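Cytochrome P450 (Novosphingobium aromaticivorans, PDB 3OFT) is a haem protein of the cytochrome P450 family, which holds an iron protoporphyrin IX within a largely helical single-chain fold. Local coordinates at residues A[5-10]-A[294-299]; A[68-72]-A[84-90]; A[245-249]-A[274-280]. All coordinates share one frame; numbering follows the deposited sequence.

Contact 1: A[5-10]-A[294-299]; sequences HVPADR and DGVTIR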
loop_
_atom_site.group_PDB
_atom_site.type_symbol
_atom_site.label_atom_id
_atom_site.label_comp_id
_atom_site.label_asym_id
_atom_site.label_seq_id
_atom_site.Cartn_x
_atom_site.Cartn_y
_atom_site.Cartn_z
ATOM N N HIS A 5 22.959 11.178 21.079
ATOM C CA HIS A 5 22.810 9.722 21.158
ATOM C C HIS A 5 22.987 9.064 19.767
ATOM O O HIS A 5 22.804 7.887 19.623
ATOM C CB HIS A 5 21.425 9.352 21.750
ATOM C CG HIS A 5 20.286 9.949 20.989
ATOM N ND1 HIS A 5 19.305 9.190 20.377
ATOM C CD2 HIS A 5 20.007 11.235 20.689
ATOM C CE1 HIS A 5 18.446 9.993 19.770
ATOM N NE2 HIS A 5 18.865 11.236 19.922
ATOM N N VAL A 6 23.277 9.855 18.738
ATOM C CA VAL A 6 23.478 9.332 17.396
ATOM C C VAL A 6 24.977 9.271 17.112
ATOM O O VAL A 6 25.618 10.318 16.955
ATOM C CB VAL A 6 22.817 10.235 16.356
ATOM C CG1 VAL A 6 23.174 9.785 14.925
ATOM C CG2 VAL A 6 21.273 10.287 16.589
ATOM N N PRO A 7 25.538 8.048 17.017
ATOM C CA PRO A 7 26.966 7.948 16.681
ATOM C C PRO A 7 27.242 8.517 15.314
ATOM O O PRO A 7 26.414 8.361 14.391
ATOM C CB PRO A 7 27.236 6.450 16.706
ATOM C CG PRO A 7 26.133 5.853 17.498
ATOM C CD PRO A 7 24.932 6.730 17.266
ATOM N N ALA A 8 28.376 9.206 15.178
ATOM C CA ALA A 8 28.741 9.817 13.912
ATOM C C ALA A 8 28.679 8.832 12.748
ATOM O O ALA A 8 28.281 9.211 11.643
ATOM C CB ALA A 8 30.154 10.444 13.977
ATOM N N ASP A 9 29.100 7.594 12.993
ATOM C CA ASP A 9 29.174 6.594 11.929
ATOM C C ASP A 9 27.793 6.101 11.432
ATOM O O ASP A 9 27.717 5.441 10.400
ATOM C CB ASP A 9 30.075 5.417 12.330
ATOM C CG ASP A 9 29.493 4.551 13.453
ATOM O OD1 ASP A 9 29.990 3.415 13.616
ATOM O OD2 ASP A 9 28.577 4.982 14.199
ATOM N N ARG A 10 26.729 6.443 12.168
ATOM C CA ARG A 10 25.336 6.153 11.758
ATOM C C ARG A 10 24.666 7.275 10.941
ATOM O O ARG A 10 23.506 7.128 10.546
ATOM C CB ARG A 10 24.459 5.866 12.996
ATOM C CG ARG A 10 24.930 4.757 13.950
ATOM C CD ARG A 10 25.040 3.418 13.264
ATOM N NE ARG A 10 25.369 2.310 14.176
ATOM C CZ ARG A 10 24.552 1.309 14.524
ATOM N NH1 ARG A 10 23.297 1.253 14.085
ATOM N NH2 ARG A 10 25.003 0.344 15.330
ATOM N N ASP A 294 19.956 -2.512 17.444
ATOM C CA ASP A 294 21.185 -2.536 16.653
ATOM C C ASP A 294 22.373 -1.822 17.325
ATOM O O ASP A 294 23.222 -1.249 16.632
ATOM C CB ASP A 294 20.947 -1.930 15.262
ATOM C CG ASP A 294 22.140 -2.143 14.325
ATOM O OD1 ASP A 294 22.679 -3.273 14.311
ATOM O OD2 ASP A 294 22.540 -1.205 13.601
ATOM N N GLY A 295 22.403 -1.811 18.658
ATOM C CA GLY A 295 23.502 -1.168 19.392
ATOM C C GLY A 295 23.394 0.331 19.623
ATOM O O GLY A 295 24.366 0.977 20.044
ATOM N N VAL A 296 22.234 0.907 19.325
ATOM C CA VAL A 296 21.963 2.311 19.643
ATOM C C VAL A 296 20.641 2.377 20.400
ATOM O O VAL A 296 20.002 1.339 20.617
ATOM C CB VAL A 296 21.937 3.249 18.406
ATOM C CG1 VAL A 296 23.331 3.372 17.769
ATOM C CG2 VAL A 296 20.860 2.812 17.372
ATOM N N THR A 297 20.264 3.579 20.835
ATOM C CA THR A 297 19.023 3.803 21.558
ATOM C C THR A 297 18.223 4.860 20.820
ATOM O O THR A 297 18.644 6.021 20.681
ATOM C CB THR A 297 19.246 4.321 22.991
ATOM O OG1 THR A 297 20.016 3.367 23.723
ATOM C CG2 THR A 297 17.904 4.560 23.725
ATOM N N ILE A 298 17.053 4.443 20.360
ATOM C CA ILE A 298 16.077 5.380 19.860
ATOM C C ILE A 298 15.450 6.009 21.110
ATOM O O ILE A 298 14.942 5.305 21.962
ATOM C CB ILE A 298 15.013 4.648 18.995
ATOM C CG1 ILE A 298 15.685 4.021 17.766
ATOM C CG2 ILE A 298 13.887 5.629 18.612
ATOM C CD1 ILE A 298 14.863 2.972 17.045
ATOM N N ARG A 299 15.506 7.324 21.240
ATOM C CA ARG A 299 14.959 8.017 22.423
ATOM C C ARG A 299 13.524 8.436 22.229
ATOM O O ARG A 299 13.129 8.784 21.103
ATOM C CB ARG A 299 15.777 9.294 22.712
ATOM C CG ARG A 299 17.240 9.000 23.105
ATOM C CD ARG A 299 17.958 10.274 23.588
ATOM N NE ARG A 299 17.412 10.734 24.860
ATOM C CZ ARG A 299 17.678 11.912 25.419
ATOM N NH1 ARG A 299 18.489 12.778 24.821
ATOM N NH2 ARG A 299 17.117 12.223 26.590
HETATM O O HOH W 1 22.272 5.748 21.060
#
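His5 and Arg10, the ends of the N-terminal segment 5-10, each reach a different part of the segment 294-299, with Pro7 packing between them. With chi1 at 56°, His5 CG sits between the backbone N and the carbonyl carbon, which swings the ring toward the strand. Starting at His5 CB, the first neighbour is Arg299 CD, 4.0 Å away. The same methylene lies over the centre of the ring, 3.5 Å from its centroid in a CH-pi contact, and Arg299 CG sits over the same face toward the ND1-CE1 side, 3.4 Å from His5 ND1. At the ring edge ND1 donates a nearly straight hydrogen bond to Thr297 O, 3.3 Å away and in the ring plane. Val6 CG2 covers the opposite face. A histidine suits the place, being flat enough to be sandwiched yet able to donate from its rim. A water extends the pairing by donating to His5 O and accepting from Thr297 N.

In the middle, Pro7 CG meets Val296 CG1 at 3.8 Å, and that methyl also lies over one face of the Arg10 guanidinium. The arginine ends in two contacts with one residue: NH2 donates to Asp294 O at 2.7 Å, and NH1 forms a salt bridge to Asp294 OD2 at 2.6 Å, although the hydrogen bond within it is weak. NH1 also reaches Leu39 O, and Asp294 OD1 pairs with Arg53. Asp294 and Gly295 both have positive phi, as in a type I' turn, and glycine tolerates this easily. They form the tip of the two-residue beta hairpin joining strands 291-293 and 296-298, which the N-terminal segment fastens at the surface.

Contact 2: A[68-72]-A[84-90]; sequences SSQCL and FIPLQQD. With HEM (protoporphyrin IX containing Fe), chain D.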
loop_
_atom_site.group_PDB
_atom_site.type_symbol
_atom_site.label_atom_id
_atom_site.label_comp_id
_atom_site.label_asym_id
_atom_site.label_seq_id
_atom_site.Cartn_x
_atom_site.Cartn_y
_atom_site.Cartn_z
ATOM N N SER A 68 4.998 4.277 18.591
ATOM C CA SER A 68 3.632 4.696 18.348
ATOM C C SER A 68 3.431 4.966 16.882
ATOM O O SER A 68 4.358 5.401 16.161
ATOM C CB SER A 68 3.288 5.972 19.161
ATOM O OG SER A 68 2.011 6.563 18.834
ATOM N N SER A 69 2.191 4.725 16.470
ATOM C CA SER A 69 1.738 4.947 15.091
ATOM C C SER A 69 1.117 6.322 14.952
ATOM O O SER A 69 0.586 6.671 13.884
ATOM C CB SER A 69 0.715 3.896 14.668
ATOM O OG SER A 69 1.362 2.643 14.489
ATOM N N GLN A 70 1.164 7.108 16.026
ATOM C CA GLN A 70 0.446 8.370 16.016
ATOM C C GLN A 70 0.918 9.363 14.977
ATOM O O GLN A 70 0.107 10.085 14.387
ATOM C CB GLN A 70 0.610 9.066 17.364
ATOM C CG GLN A 70 -0.559 9.815 17.731
ATOM C CD GLN A 70 -1.339 9.008 18.709
ATOM O OE1 GLN A 70 -1.680 7.831 18.446
ATOM N NE2 GLN A 70 -1.596 9.599 19.881
ATOM N N CYS A 71 2.232 9.431 14.784
ATOM C CA CYS A 71 2.840 10.494 13.945
ATOM C C CYS A 71 2.410 10.457 12.445
ATOM O O CYS A 71 2.345 11.501 11.783
ATOM C CB CYS A 71 4.373 10.450 14.079
ATOM S SG CYS A 71 5.198 8.934 13.386
ATOM N N LEU A 72 2.141 9.258 11.926
ATOM C CA LEU A 72 1.781 9.003 10.505
ATOM C C LEU A 72 2.944 9.175 9.525
ATOM O O LEU A 72 3.155 8.329 8.662
ATOM C CB LEU A 72 0.561 9.812 10.013
ATOM C CG LEU A 72 0.025 9.564 8.579
ATOM C CD1 LEU A 72 -0.511 8.135 8.489
ATOM C CD2 LEU A 72 -1.094 10.534 8.196
ATOM N N PHE A 84 -6.217 9.181 10.967
ATOM C CA PHE A 84 -6.774 7.936 10.412
ATOM C C PHE A 84 -7.122 6.897 11.473
ATOM O O PHE A 84 -6.386 6.680 12.439
ATOM C CB PHE A 84 -5.751 7.295 9.475
ATOM C CG PHE A 84 -5.601 7.977 8.170
ATOM C CD1 PHE A 84 -6.690 8.204 7.358
ATOM C CD2 PHE A 84 -4.330 8.323 7.707
ATOM C CE1 PHE A 84 -6.538 8.810 6.114
ATOM C CE2 PHE A 84 -4.178 8.910 6.457
ATOM C CZ PHE A 84 -5.292 9.152 5.660
ATOM N N ILE A 85 -8.264 6.244 11.275
ATOM C CA ILE A 85 -8.649 5.128 12.138
ATOM C C ILE A 85 -8.755 3.841 11.278
ATOM O O ILE A 85 -9.441 3.830 10.245
ATOM C CB ILE A 85 -10.019 5.388 12.815
ATOM C CG1 ILE A 85 -9.877 6.422 13.935
ATOM C CG2 ILE A 85 -10.592 4.071 13.401
ATOM C CD1 ILE A 85 -11.305 6.803 14.505
ATOM N N PRO A 86 -8.106 2.743 11.706
ATOM C CA PRO A 86 -7.299 2.488 12.885
ATOM C C PRO A 86 -5.801 2.852 12.727
ATOM O O PRO A 86 -5.062 2.680 13.680
ATOM C CB PRO A 86 -7.462 0.975 13.101
ATOM C CG PRO A 86 -7.859 0.433 11.782
ATOM C CD PRO A 86 -8.248 1.537 10.872
ATOM N N LEU A 87 -5.380 3.362 11.557
ATOM C CA LEU A 87 -3.926 3.376 11.213
ATOM C C LEU A 87 -3.071 4.088 12.262
ATOM O O LEU A 87 -1.935 3.684 12.537
ATOM C CB LEU A 87 -3.673 3.997 9.823
ATOM C CG LEU A 87 -2.234 4.062 9.278
ATOM C CD1 LEU A 87 -1.638 2.638 9.033
ATOM C CD2 LEU A 87 -2.217 4.875 8.008
ATOM N N GLN A 88 -3.610 5.178 12.797
ATOM C CA GLN A 88 -2.844 6.038 13.714
ATOM C C GLN A 88 -3.126 5.803 15.170
ATOM O O GLN A 88 -2.634 6.569 15.994
ATOM C CB GLN A 88 -3.090 7.512 13.389
ATOM C CG GLN A 88 -2.401 7.945 12.093
ATOM C CD GLN A 88 -2.682 9.410 11.798
ATOM O OE1 GLN A 88 -2.204 10.331 12.494
ATOM N NE2 GLN A 88 -3.431 9.627 10.787
ATOM N N GLN A 89 -3.891 4.761 15.515
ATOM C CA GLN A 89 -4.161 4.524 16.942
ATOM C C GLN A 89 -3.207 3.531 17.589
ATOM O O GLN A 89 -2.596 2.739 16.896
ATOM C CB GLN A 89 -5.597 4.051 17.109
ATOM C CG GLN A 89 -6.572 5.046 16.458
ATOM C CD GLN A 89 -7.984 4.506 16.490
ATOM O OE1 GLN A 89 -8.259 3.423 15.980
ATOM N NE2 GLN A 89 -8.884 5.256 17.090
ATOM N N ASP A 90 -3.094 3.596 18.920
ATOM C CA ASP A 90 -2.290 2.656 19.692
ATOM C C ASP A 90 -3.149 1.898 20.700
ATOM O O ASP A 90 -4.250 2.350 21.047
ATOM C CB ASP A 90 -1.201 3.397 20.474
ATOM C CG ASP A 90 -0.220 4.161 19.573
ATOM O OD1 ASP A 90 0.247 3.634 18.531
ATOM O OD2 ASP A 90 0.140 5.312 19.953
HETATM C CHA HEM D . -2.394 -1.088 7.035
HETATM C CHB HEM D . 0.041 -2.187 2.965
HETATM C CHC HEM D . -4.150 -2.645 0.615
HETATM C CHD HEM D . -6.431 -0.567 4.300
HETATM C C1A HEM D . -1.392 -1.418 6.140
HETATM C C2A HEM D . 0.002 -1.556 6.488
HETATM C C3A HEM D . 0.694 -1.859 5.396
HETATM C C4A HEM D . -0.248 -1.892 4.274
HETATM C CMA HEM D . 2.231 -2.045 5.350
HETATM C CAA HEM D . 0.594 -1.428 7.922
HETATM C CBA HEM D . 0.798 0.043 8.208
HETATM C CGA HEM D . 1.478 0.280 9.549
HETATM O O1A HEM D . 1.582 1.478 9.959
HETATM O O2A HEM D . 1.937 -0.674 10.253
HETATM C C1B HEM D . -0.879 -2.428 1.954
HETATM C C2B HEM D . -0.577 -2.900 0.627
HETATM C C3B HEM D . -1.759 -3.024 -0.010
HETATM C C4B HEM D . -2.813 -2.631 0.904
HETATM C CMB HEM D . 0.845 -3.193 0.116
HETATM C CAB HEM D . -2.103 -3.447 -1.441
HETATM C CBB HEM D . -1.174 -3.742 -2.369
HETATM C C1C HEM D . -5.174 -2.139 1.361
HETATM C C2C HEM D . -6.590 -2.133 1.021
HETATM C C3C HEM D . -7.210 -1.512 2.064
HETATM C C4C HEM D . -6.236 -1.221 3.090
HETATM C CMC HEM D . -7.195 -2.687 -0.309
HETATM C CAC HEM D . -8.710 -1.221 2.317
HETATM C CBC HEM D . -9.569 -0.983 1.332
HETATM C C1D HEM D . -5.588 -0.548 5.363
HETATM C C2D HEM D . -5.953 -0.052 6.682
HETATM C C3D HEM D . -4.710 -0.260 7.527
HETATM C C4D HEM D . -3.700 -0.808 6.666
HETATM C CMD HEM D . -7.347 0.507 7.140
HETATM C CAD HEM D . -4.613 0.105 9.037
HETATM C CBD HEM D . -4.728 -1.227 9.799
HETATM C CGD HEM D . -4.440 -0.892 11.267
HETATM O O1D HEM D . -3.880 0.175 11.591
HETATM O O2D HEM D . -4.715 -1.715 12.146
HETATM N NA HEM D . -1.517 -1.653 4.770
HETATM N NB HEM D . -2.249 -2.328 2.082
HETATM N NC HEM D . -5.010 -1.623 2.637
HETATM N ND HEM D . -4.259 -0.958 5.387
HETATM FE FE HEM D . -3.272 -1.711 3.741
HETATM O O HOH W 2 0.118 1.972 12.192
HETATM O O HOH W 3 -2.965 0.574 3.108
#
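Ser68 and Ser69 meet Asp90 through hydrogen bonds to both oxygens of its carboxylate. Ser68 OG donates to Asp90 OD2 at 2.5 Å, and Ser69 N donates to OD1 at 3.0 Å along an almost straight line; each oxygen uses its syn lone pair. Ser68 OG lies anti to its own backbone N (chi1 172°) and also accepts from Gln70 N, closing an ST turn, so a small hydroxyl serves both segments.

Weaker polar contacts join the backbones: Gln88 CA-H points at Ser69 O, and Gln70 CA-H at Gln88 O.

Apolar packing belongs to Leu72. Both of its methyls reach the Phe84 ring, CD1 at its edge and CD2 obliquely at CE2 (3.9 Å), and CD1 also meets Leu87 CD2 at 3.7 Å; a forked side chain fits such a double role. Leu72 also touches the bound (2R,5R)-hexane-2,5-diol.

Around the haem, Leu87 CD1 comes within 3.5 Å of propionate oxygen O1A, and Pro86 CG rests 3.7 Å from carboxylate carbon CGD of the other propionate. A water accepts from Ser69 OG and donates to Leu87 O and to O1A.

Two donors on one carboxylate are consistent with an ionised Asp90, and the water carries the polar link from these loops to a haem propionate; Arg98 and Arg285 are also hydrogen-bonded to the haem, and would probably balance the charge of its propionates.

Contact 3: A[245-249]-A[274-280]; sequences MVALH and LMRRYPT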
loop_
_atom_site.group_PDB
_atom_site.type_symbol
_atom_site.label_atom_id
_atom_site.label_comp_id
_atom_site.label_asym_id
_atom_site.label_seq_id
_atom_site.Cartn_x
_atom_site.Cartn_y
_atom_site.Cartn_z
ATOM N N MET A 245 3.506 -2.856 -10.410
ATOM C CA MET A 245 4.719 -3.655 -10.274
ATOM C C MET A 245 4.502 -5.060 -10.868
ATOM O O MET A 245 5.406 -5.644 -11.493
ATOM C CB MET A 245 5.085 -3.805 -8.797
ATOM C CG MET A 245 5.734 -2.572 -8.167
ATOM S SD MET A 245 7.094 -1.865 -9.119
ATOM C CE MET A 245 8.009 -3.247 -9.731
ATOM N N VAL A 246 3.303 -5.595 -10.629
ATOM C CA VAL A 246 2.915 -6.902 -11.207
ATOM C C VAL A 246 2.910 -6.856 -12.740
ATOM O O VAL A 246 3.437 -7.774 -13.420
ATOM C CB VAL A 246 1.575 -7.372 -10.650
ATOM C CG1 VAL A 246 1.094 -8.593 -11.489
ATOM C CG2 VAL A 246 1.769 -7.774 -9.138
ATOM N N ALA A 247 2.333 -5.800 -13.292
ATOM C CA ALA A 247 2.341 -5.648 -14.769
ATOM C C ALA A 247 3.752 -5.458 -15.325
ATOM O O ALA A 247 4.060 -5.992 -16.397
ATOM C CB ALA A 247 1.435 -4.479 -15.233
ATOM N N LEU A 248 4.561 -4.667 -14.625
ATOM C CA LEU A 248 5.963 -4.410 -15.017
ATOM C C LEU A 248 6.725 -5.755 -15.037
ATOM O O LEU A 248 7.397 -6.078 -16.029
ATOM C CB LEU A 248 6.635 -3.440 -14.053
ATOM C CG LEU A 248 8.150 -3.251 -14.254
ATOM C CD1 LEU A 248 8.467 -2.825 -15.733
ATOM C CD2 LEU A 248 8.648 -2.197 -13.262
ATOM N N HIS A 249 6.565 -6.533 -13.957
ATOM C CA HIS A 249 7.167 -7.865 -13.899
ATOM C C HIS A 249 6.822 -8.711 -15.113
ATOM O O HIS A 249 7.751 -9.269 -15.775
ATOM C CB HIS A 249 6.796 -8.638 -12.619
ATOM C CG HIS A 249 7.367 -10.026 -12.603
ATOM N ND1 HIS A 249 8.588 -10.311 -12.038
ATOM C CD2 HIS A 249 6.921 -11.188 -13.139
ATOM C CE1 HIS A 249 8.858 -11.599 -12.191
ATOM N NE2 HIS A 249 7.863 -12.154 -12.859
ATOM N N LEU A 274 4.799 -12.540 -6.105
ATOM C CA LEU A 274 5.012 -11.171 -6.640
ATOM C C LEU A 274 4.809 -10.083 -5.563
ATOM O O LEU A 274 5.535 -9.079 -5.534
ATOM C CB LEU A 274 4.075 -10.908 -7.824
ATOM C CG LEU A 274 4.440 -11.822 -9.005
ATOM C CD1 LEU A 274 3.431 -11.754 -10.156
ATOM C CD2 LEU A 274 5.856 -11.543 -9.490
ATOM N N MET A 275 3.836 -10.306 -4.691
ATOM C CA MET A 275 3.589 -9.365 -3.562
ATOM C C MET A 275 4.768 -9.340 -2.588
ATOM O O MET A 275 5.137 -8.283 -2.076
ATOM C CB MET A 275 2.255 -9.629 -2.864
ATOM C CG MET A 275 1.075 -9.401 -3.817
ATOM S SD MET A 275 -0.575 -9.875 -3.225
ATOM C CE MET A 275 -0.856 -8.544 -2.068
ATOM N N ARG A 276 5.406 -10.482 -2.388
ATOM C CA ARG A 276 6.605 -10.579 -1.554
ATOM C C ARG A 276 7.755 -9.877 -2.272
ATOM O O ARG A 276 8.575 -9.205 -1.633
ATOM C CB ARG A 276 6.973 -12.079 -1.332
ATOM C CG ARG A 276 8.148 -12.277 -0.417
ATOM C CD ARG A 276 8.907 -13.595 -0.701
ATOM N NE ARG A 276 9.394 -13.721 -2.100
ATOM C CZ ARG A 276 10.514 -13.177 -2.580
ATOM N NH1 ARG A 276 11.289 -12.377 -1.841
ATOM N NH2 ARG A 276 10.849 -13.395 -3.861
ATOM N N ARG A 277 7.816 -10.057 -3.597
ATOM C CA ARG A 277 8.998 -9.627 -4.392
ATOM C C ARG A 277 9.056 -8.106 -4.579
ATOM O O ARG A 277 10.147 -7.535 -4.708
ATOM C CB ARG A 277 8.952 -10.295 -5.791
ATOM C CG ARG A 277 10.027 -9.848 -6.817
ATOM C CD ARG A 277 11.478 -10.109 -6.345
ATOM N NE ARG A 277 12.447 -9.568 -7.328
ATOM C CZ ARG A 277 12.850 -8.300 -7.396
ATOM N NH1 ARG A 277 12.349 -7.382 -6.584
ATOM N NH2 ARG A 277 13.704 -7.928 -8.345
ATOM N N TYR A 278 7.883 -7.464 -4.665
ATOM C CA TYR A 278 7.821 -6.010 -5.016
ATOM C C TYR A 278 7.136 -5.104 -3.994
ATOM O O TYR A 278 6.226 -4.329 -4.369
ATOM C CB TYR A 278 7.193 -5.758 -6.412
ATOM C CG TYR A 278 7.929 -6.511 -7.503
ATOM C CD1 TYR A 278 9.213 -6.109 -7.895
ATOM C CD2 TYR A 278 7.363 -7.626 -8.114
ATOM C CE1 TYR A 278 9.930 -6.816 -8.910
ATOM C CE2 TYR A 278 8.066 -8.331 -9.128
ATOM C CZ TYR A 278 9.331 -7.898 -9.530
ATOM O OH TYR A 278 10.053 -8.556 -10.524
ATOM N N PRO A 279 7.610 -5.130 -2.727
ATOM C CA PRO A 279 6.981 -4.285 -1.727
ATOM C C PRO A 279 7.463 -2.841 -1.846
ATOM O O PRO A 279 8.680 -2.591 -2.068
ATOM C CB PRO A 279 7.474 -4.906 -0.403
ATOM C CG PRO A 279 8.924 -5.345 -0.752
ATOM C CD PRO A 279 8.666 -5.987 -2.137
ATOM N N THR A 280 6.560 -1.884 -1.670
ATOM C CA THR A 280 6.982 -0.490 -1.821
ATOM C C THR A 280 6.458 0.399 -0.711
ATOM O O THR A 280 6.527 1.639 -0.840
ATOM C CB THR A 280 6.568 0.086 -3.182
ATOM O OG1 THR A 280 5.135 0.110 -3.308
ATOM C CG2 THR A 280 7.241 -0.697 -4.380
#
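His249 and Tyr278 meet rim to rim, joined by a hydrogen bond of 2.7 Å between ND1 and OH that is nearly straight and lies in the plane of both rings. The planes stand 58° apart, and neither ring lies over the face of the other. Leu274 CD2 sits over one face of the imidazole, 3.7 Å from its centroid, a CH-pi contact for which a terminal methyl of the branched leucine is well suited. Beside this, Met245 folds back at chi2 (-49°) and chi3 (-41°), bringing CE to within 3.6 Å of Tyr278 CD1; a flexible thioether can follow the ring in this way. Val246 CG2 packs on Leu274 CB at 4.1 Å.

In the next shell, Asp256 OD1 is hydrogen-bonded to His249 NE2, so both imidazole nitrogens have partners and the ring's rotation is fixed, while His253 stacks on it. Tyr278 carries Arg277 CG over one face and meets Phe27 edge-to-face. Val246 also packs on Val355 and Phe358 of helix 348-365.

Helix 221-252 is the long central helix of the cytochrome P450 fold, and helix 267-277 is its K helix, whose Glu273-Arg276 salt bridge belongs to the family's ExxR motif.

Overall arrangement
Contact 1 closes a loop of about three quarters of the chain, which encloses contact 2 and then contact 3, in series. It lies at the surface, its centre about 29 Å from the centre of the chain, about 25 Å from that of contact 2 and about 33 Å from that of contact 3. Contacts 2 and 3 are about 26 Å apart between centres, on opposite sides of the chain's centre. Strands of the mixed sheet adjoin three segments: 11-12 follows 5-10, 67-68 runs into 68-72, and 282-287 follows 274-280; segment 294-299 lies in the small hairpin 291-293/296-298, outside that sheet. The haem has contact 2 beside its propionates, while contact 3 joins helices of the core.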